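Local coordinates for protein glycoside Hydrolase (Bacteroides uniformis, PDB 5TA0) that binds agarose oligosaccharides such as neoagarooctaose and, as a family 86 glycoside hydrolase of a gut bacterium, probably cleaves agarose chains, at residues F285-G290 and H331-K336; Q325-T330 and W344-S349. All coordinates share one frame; numbering follows the deposited sequence.

Interaction 1 (F285-G290 and H331-K336). With GAL (beta-D-galactopyranose), chain C; SO4 (sulfate ion), chain E.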
# COMPACT_ATOMS: atom_id res chain seq x y z
N PHE A 285 -1.17 -1.33 -13.90
CA PHE A 285 -0.56 -1.59 -15.22
C PHE A 285 -1.04 -0.53 -16.23
O PHE A 285 -1.98 -0.77 -17.01
CB PHE A 285 -0.90 -2.98 -15.77
CG PHE A 285 -0.27 -4.16 -15.05
CD1 PHE A 285 0.68 -4.06 -14.06
CD2 PHE A 285 -0.64 -5.44 -15.45
CE1 PHE A 285 1.24 -5.20 -13.48
CE2 PHE A 285 -0.12 -6.58 -14.88
CZ PHE A 285 0.84 -6.45 -13.90
N PRO A 286 -0.41 0.65 -16.26
CA PRO A 286 -0.83 1.69 -17.22
C PRO A 286 -0.49 1.42 -18.67
O PRO A 286 -1.05 2.09 -19.54
CB PRO A 286 -0.10 2.94 -16.73
CG PRO A 286 1.12 2.38 -16.04
CD PRO A 286 0.64 1.16 -15.35
N CYS A 287 0.39 0.47 -18.95
CA CYS A 287 0.86 0.26 -20.33
C CYS A 287 1.47 -1.13 -20.48
O CYS A 287 2.68 -1.29 -20.47
CB CYS A 287 1.86 1.35 -20.70
SG CYS A 287 3.26 1.54 -19.59
N LYS A 288 0.59 -2.12 -20.58
CA LYS A 288 1.01 -3.50 -20.81
C LYS A 288 0.53 -3.89 -22.19
O LYS A 288 -0.65 -4.18 -22.40
CB LYS A 288 0.44 -4.44 -19.75
CG LYS A 288 0.98 -5.86 -19.86
CD LYS A 288 0.49 -6.73 -18.72
CE LYS A 288 1.10 -8.11 -18.76
NZ LYS A 288 0.58 -8.93 -19.89
N ASP A 289 1.46 -3.86 -23.14
CA ASP A 289 1.14 -4.06 -24.57
C ASP A 289 -0.01 -3.14 -25.01
O ASP A 289 -0.97 -3.58 -25.66
CB ASP A 289 0.79 -5.53 -24.86
CG ASP A 289 1.92 -6.49 -24.51
OD1 ASP A 289 3.08 -6.23 -24.89
OD2 ASP A 289 1.62 -7.51 -23.87
N GLY A 290 0.07 -1.87 -24.60
CA GLY A 290 -0.91 -0.86 -24.94
C GLY A 290 -2.22 -0.88 -24.14
O GLY A 290 -3.09 -0.04 -24.38
N HIS A 331 5.30 -1.69 -18.13
CA HIS A 331 5.88 -2.72 -19.03
C HIS A 331 6.40 -2.13 -20.34
O HIS A 331 7.52 -2.40 -20.73
CB HIS A 331 4.85 -3.75 -19.42
CG HIS A 331 4.30 -4.50 -18.27
ND1 HIS A 331 3.29 -4.01 -17.49
CD2 HIS A 331 4.61 -5.72 -17.77
CE1 HIS A 331 3.01 -4.88 -16.54
NE2 HIS A 331 3.81 -5.92 -16.68
N ASP A 332 5.57 -1.32 -20.98
CA ASP A 332 5.93 -0.80 -22.31
C ASP A 332 7.08 0.19 -22.27
O ASP A 332 7.61 0.55 -23.33
CB ASP A 332 4.71 -0.16 -23.01
CG ASP A 332 3.59 -1.16 -23.33
OD1 ASP A 332 3.81 -2.38 -23.23
OD2 ASP A 332 2.47 -0.71 -23.65
N TYR A 333 7.50 0.64 -21.09
CA TYR A 333 8.63 1.54 -20.92
C TYR A 333 9.82 0.92 -20.18
O TYR A 333 10.79 1.59 -19.92
CB TYR A 333 8.18 2.80 -20.19
CG TYR A 333 7.38 3.71 -21.06
CD1 TYR A 333 6.02 3.52 -21.26
CD2 TYR A 333 7.99 4.77 -21.71
CE1 TYR A 333 5.30 4.36 -22.10
CE2 TYR A 333 7.29 5.62 -22.53
CZ TYR A 333 5.95 5.40 -22.74
OH TYR A 333 5.27 6.30 -23.57
N ASN A 334 9.74 -0.36 -19.84
CA ASN A 334 10.77 -0.99 -19.01
C ASN A 334 11.99 -1.48 -19.78
O ASN A 334 13.00 -1.87 -19.16
CB ASN A 334 10.15 -2.08 -18.14
CG ASN A 334 9.43 -1.51 -16.94
OD1 ASN A 334 9.56 -0.32 -16.62
ND2 ASN A 334 8.65 -2.35 -16.28
N ARG A 335 11.95 -1.43 -21.11
CA ARG A 335 13.16 -1.61 -21.92
C ARG A 335 13.60 -0.30 -22.58
O ARG A 335 14.31 -0.29 -23.60
CB ARG A 335 12.95 -2.71 -22.97
CG ARG A 335 12.55 -4.07 -22.40
CD ARG A 335 13.70 -4.78 -21.71
N LYS A 336 13.17 0.83 -22.02
CA LYS A 336 13.60 2.14 -22.46
C LYS A 336 14.45 2.77 -21.38
O LYS A 336 14.37 2.39 -20.20
CB LYS A 336 12.38 3.03 -22.72
CG LYS A 336 11.62 2.69 -23.99
CD LYS A 336 10.26 3.36 -23.98
CE LYS A 336 9.71 3.63 -25.36
NZ LYS A 336 8.94 4.90 -25.29
C1 GAL C . 4.83 -9.72 -17.48
C2 GAL C . 5.95 -9.04 -16.71
C3 GAL C . 5.92 -9.44 -15.23
C4 GAL C . 4.53 -9.27 -14.65
C5 GAL C . 3.52 -10.02 -15.52
C6 GAL C . 2.12 -9.95 -14.94
O1 GAL C . 4.77 -9.25 -18.84
O2 GAL C . 7.22 -9.41 -17.23
O3 GAL C . 6.90 -8.62 -14.59
O4 GAL C . 4.15 -7.88 -14.61
O5 GAL C . 3.57 -9.46 -16.84
O6 GAL C . 1.22 -10.70 -15.76
S SO4 E . 9.01 -6.01 -17.27
O1 SO4 E . 8.39 -4.95 -16.43
O2 SO4 E . 8.85 -7.33 -16.61
O3 SO4 E . 10.46 -5.72 -17.41
O4 SO4 E . 8.33 -6.01 -18.59
O HOH W 1 1.79 -1.52 -17.41

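Interaction 2 (Q325-T330 and W344-S349). With GAL (beta-D-galactopyranose), chain C; AAL (3,6-anhydro-alpha-L-galactopyranose), chain B; GAL (beta-D-galactopyranose), chain D; SO4 (sulfate ion), chain E.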
# COMPACT_ATOMS: atom_id res chain seq x y z
N GLN A 325 5.38 -2.77 -1.36
CA GLN A 325 5.70 -2.17 -2.67
C GLN A 325 4.40 -1.79 -3.36
O GLN A 325 3.52 -2.65 -3.47
CB GLN A 325 6.43 -3.13 -3.60
CG GLN A 325 7.84 -3.55 -3.17
CD GLN A 325 8.47 -4.58 -4.10
OE1 GLN A 325 8.12 -4.68 -5.31
NE2 GLN A 325 9.40 -5.32 -3.57
N TYR A 326 4.30 -0.56 -3.84
CA TYR A 326 3.15 -0.18 -4.66
C TYR A 326 3.52 0.95 -5.59
O TYR A 326 4.48 1.67 -5.35
CB TYR A 326 1.95 0.21 -3.81
CG TYR A 326 1.97 1.55 -3.10
CD1 TYR A 326 1.40 2.67 -3.69
CD2 TYR A 326 2.47 1.67 -1.80
CE1 TYR A 326 1.35 3.89 -3.04
CE2 TYR A 326 2.45 2.91 -1.14
CZ TYR A 326 1.85 3.99 -1.74
OH TYR A 326 1.75 5.22 -1.12
N SER A 327 2.70 1.06 -6.63
CA SER A 327 2.57 2.19 -7.59
C SER A 327 2.21 1.60 -8.95
O SER A 327 1.12 1.05 -9.06
CB SER A 327 3.69 3.24 -7.59
OG SER A 327 4.89 2.69 -8.08
N ALA A 328 3.07 1.77 -9.95
CA ALA A 328 2.80 1.23 -11.30
C ALA A 328 3.97 0.36 -11.74
O ALA A 328 5.13 0.60 -11.37
CB ALA A 328 2.60 2.35 -12.30
N GLN A 329 3.66 -0.66 -12.52
CA GLN A 329 4.65 -1.37 -13.31
C GLN A 329 4.44 -0.88 -14.73
O GLN A 329 3.32 -0.95 -15.23
CB GLN A 329 4.46 -2.87 -13.19
CG GLN A 329 5.42 -3.64 -14.07
CD GLN A 329 5.54 -5.10 -13.77
OE1 GLN A 329 4.78 -5.67 -12.98
NE2 GLN A 329 6.52 -5.75 -14.45
N THR A 330 5.51 -0.44 -15.38
CA THR A 330 5.41 0.27 -16.66
C THR A 330 5.97 -0.59 -17.82
O THR A 330 6.97 -0.24 -18.42
CB THR A 330 6.09 1.64 -16.60
OG1 THR A 330 7.47 1.50 -16.25
CG2 THR A 330 5.41 2.57 -15.57
N TRP A 344 6.16 10.00 -14.28
CA TRP A 344 4.76 10.41 -14.15
C TRP A 344 3.83 9.20 -14.01
O TRP A 344 2.92 9.17 -13.15
CB TRP A 344 4.30 11.29 -15.33
CG TRP A 344 2.82 11.41 -15.44
CD1 TRP A 344 2.01 10.83 -16.37
CD2 TRP A 344 1.94 12.09 -14.53
NE1 TRP A 344 0.71 11.13 -16.13
CE2 TRP A 344 0.63 11.90 -15.00
CE3 TRP A 344 2.14 12.85 -13.37
CZ2 TRP A 344 -0.49 12.46 -14.37
CZ3 TRP A 344 1.02 13.38 -12.72
CH2 TRP A 344 -0.27 13.18 -13.23
N LEU A 345 4.07 8.16 -14.80
CA LEU A 345 3.25 6.95 -14.70
C LEU A 345 3.28 6.39 -13.29
O LEU A 345 2.25 5.98 -12.78
CB LEU A 345 3.68 5.89 -15.72
CG LEU A 345 3.48 6.28 -17.19
CD1 LEU A 345 3.97 5.13 -18.04
CD2 LEU A 345 2.04 6.62 -17.54
N ARG A 346 4.45 6.43 -12.67
CA ARG A 346 4.57 5.97 -11.28
C ARG A 346 3.90 6.96 -10.31
O ARG A 346 3.18 6.54 -9.38
CB ARG A 346 6.05 5.79 -10.92
CG ARG A 346 6.79 4.81 -11.81
CD ARG A 346 8.18 4.57 -11.26
NE ARG A 346 8.10 3.68 -10.12
CZ ARG A 346 7.93 2.36 -10.21
NH1 ARG A 346 7.79 1.61 -9.11
NH2 ARG A 346 7.91 1.75 -11.39
N LEU A 347 4.15 8.23 -10.51
CA LEU A 347 3.60 9.28 -9.63
C LEU A 347 2.09 9.19 -9.50
O LEU A 347 1.51 9.27 -8.39
CB LEU A 347 4.01 10.69 -10.10
CG LEU A 347 5.45 11.07 -9.84
CD1 LEU A 347 5.83 12.28 -10.67
CD2 LEU A 347 5.71 11.32 -8.36
N LYS A 348 1.40 9.08 -10.63
CA LYS A 348 -0.08 9.16 -10.58
C LYS A 348 -0.67 7.95 -9.87
O LYS A 348 -1.68 8.06 -9.18
CB LYS A 348 -0.70 9.40 -11.96
CG LYS A 348 -0.58 8.28 -12.95
CD LYS A 348 -1.09 8.70 -14.32
CE LYS A 348 -0.87 7.68 -15.42
NZ LYS A 348 -1.83 6.55 -15.36
N SER A 349 -0.05 6.78 -10.04
CA SER A 349 -0.49 5.59 -9.31
C SER A 349 -0.20 5.73 -7.82
O SER A 349 -1.04 5.36 -7.00
CB SER A 349 0.17 4.34 -9.87
OG SER A 349 -0.42 4.00 -11.12
C1 GAL C . 4.83 -9.72 -17.48
C2 GAL C . 5.95 -9.04 -16.71
C3 GAL C . 5.92 -9.44 -15.23
C4 GAL C . 4.53 -9.27 -14.65
C5 GAL C . 3.52 -10.02 -15.52
C6 GAL C . 2.12 -9.95 -14.94
O1 GAL C . 4.77 -9.25 -18.84
O2 GAL C . 7.22 -9.41 -17.23
O3 GAL C . 6.90 -8.62 -14.59
O4 GAL C . 4.15 -7.88 -14.61
O5 GAL C . 3.57 -9.46 -16.84
O6 GAL C . 1.22 -10.70 -15.76
C1 AAL B . 7.38 -9.11 -13.34
C2 AAL B . 8.88 -8.79 -13.27
C3 AAL B . 9.32 -8.92 -11.83
C4 AAL B . 8.56 -7.97 -10.95
C5 AAL B . 7.23 -8.67 -10.94
C6 AAL B . 7.64 -10.10 -10.67
O2 AAL B . 9.14 -7.46 -13.73
O3 AAL B . 8.91 -10.22 -11.34
O4 AAL B . 9.12 -8.02 -9.65
O5 AAL B . 6.67 -8.52 -12.24
C1 GAL D . 9.64 -6.77 -9.21
C2 GAL D . 10.23 -7.10 -7.85
C3 GAL D . 11.24 -6.08 -7.34
C4 GAL D . 12.08 -5.47 -8.46
C5 GAL D . 11.27 -5.07 -9.65
C6 GAL D . 12.07 -4.47 -10.83
O2 GAL D . 9.19 -7.17 -6.89
O3 GAL D . 12.08 -6.86 -6.47
O4 GAL D . 13.07 -6.44 -8.85
O5 GAL D . 10.64 -6.27 -10.11
O6 GAL D . 12.73 -3.24 -10.50
S SO4 E . 9.01 -6.01 -17.27
O1 SO4 E . 8.39 -4.95 -16.43
O2 SO4 E . 8.85 -7.33 -16.61
O3 SO4 E . 10.46 -5.72 -17.41
O4 SO4 E . 8.33 -6.01 -18.59
O HOH W 2 7.28 4.63 -7.69
O HOH W 3 7.84 -1.07 -10.23
O HOH W 4 8.81 2.62 -13.98

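Interaction 1 (F285-G290 and H331-K336)
His331 drives an edge of its imidazole into the face of Phe285, a T-shaped stack with centroids 4.6 Å apart and planes at 85°; CE1 of the histidine stands over the middle of the phenyl ring. One face of the same imidazole is covered by the aliphatic chain of Lys288, whose CG makes a CH-pi contact. With CG anti to the backbone N (chi1 -173°), Lys288 passes across that face, extended as far as CE, which reaches the sugar. Thus held, His331 uses both nitrogens: NE2 donates to O4 of the galactose (2.9 Å, nearly straight at 162°), while ND1 meets a water that accepts from the backbone N of Cys287. All three residues belong to the pocket that holds the glycan.

Backbone polar groups are matched by Asp332. Its own N donates to Cys287 O at 2.9 Å, and its carboxylate spans the turn beyond: OD1 accepts from Asp289 N and OD2 from Gly290 N, both at 2.8 Å and both through syn lone pairs. A two-oxygen acid suits two successive amides, and glycine suits the positive phi there.

Between the buried Cys287 and Tyr333 the contact is sulfur-aromatic: SG lies at the ring edge, 3.8 Å from CD1, while Tyr333 OH bonds to Asp485.

Helix 340-358 adds Leu345 against Cys287 and Tyr333, whereas strand 291-293 packs Met293 against Phe285 and Lys288.

Interaction 2 (Q325-T330 and W344-S349)
Ser327 and Ser349 bring the chain leaving strand 321-326 closest to helix 340-358, their CA atoms 4.9 Å apart, with Ala328 and Arg346 next at 5.1 Å. Small residues permit this approach: CB of Ala328 points at the helix and rests 3.7 Å from Leu345 O and 3.6 Å from Ser349 OG, while Ser349 CB packs on Ser327 O. The hydroxyl of Ser349 itself bonds to Asp284 on the adjoining strand. Farther along, the methyl CG2 of Thr330 lies against CB and CD1 of Leu345; with OG1 set between the backbone N and carbonyl carbon (chi1 58°), the methyl is left to face the leucine.

These residues belong to a beta-alpha-beta unit in which helix 340-358 leads from strand 321-326 to strand 364-369 of the parallel barrel sheet. Arg346, bent at chi3 (76°), folds its guanidinium back over the loop, one face covered by Ser327 OG. Its links to the loop are water-mediated: NE donates to a water held by Ser327 OG, and NH2 to another that donates to Thr330 OG1, a hydroxyl also hydrogen-bonded to Asn334 OD1. NH1 also reaches Phe370 O directly, so a long side chain with several donors can serve waters and that carbonyl at once.

On the side turned from the helix, Gln329 extends to the glycan. Gln329 OE1 accepts from galactose O4 at 2.8 Å. Gln329 NE2 donates to O3 of that sugar (2.9 Å) and to O1 of a sulfate, probably from the crystallisation liquor. A leucine here would probably leave galactose O3 and O4 without these amide partners. Gln325 also belongs to the glycan pocket, beside the next galactose.

How the interactions relate
The two contacts interlock along the chain: 285-290 comes first, then 325-330 runs straight into 331-336, and 344-349 follows on helix 340-358. Their centres lie 11 Å apart at the ends of neighbouring parallel strands, 277-285 and 321-326, and they touch where Pro286 CD packs on Ala328 CB and Cys287 SG on the CA of Thr330. Interaction 2 is buried and ties the second strand to its helix; interaction 1 lies farther from the chain centre and joins the loops beyond both strands. Both reach one galactose, whose O4 is held by His331 and Gln329 together, so barrel framework and glycan-binding surface are continuous here.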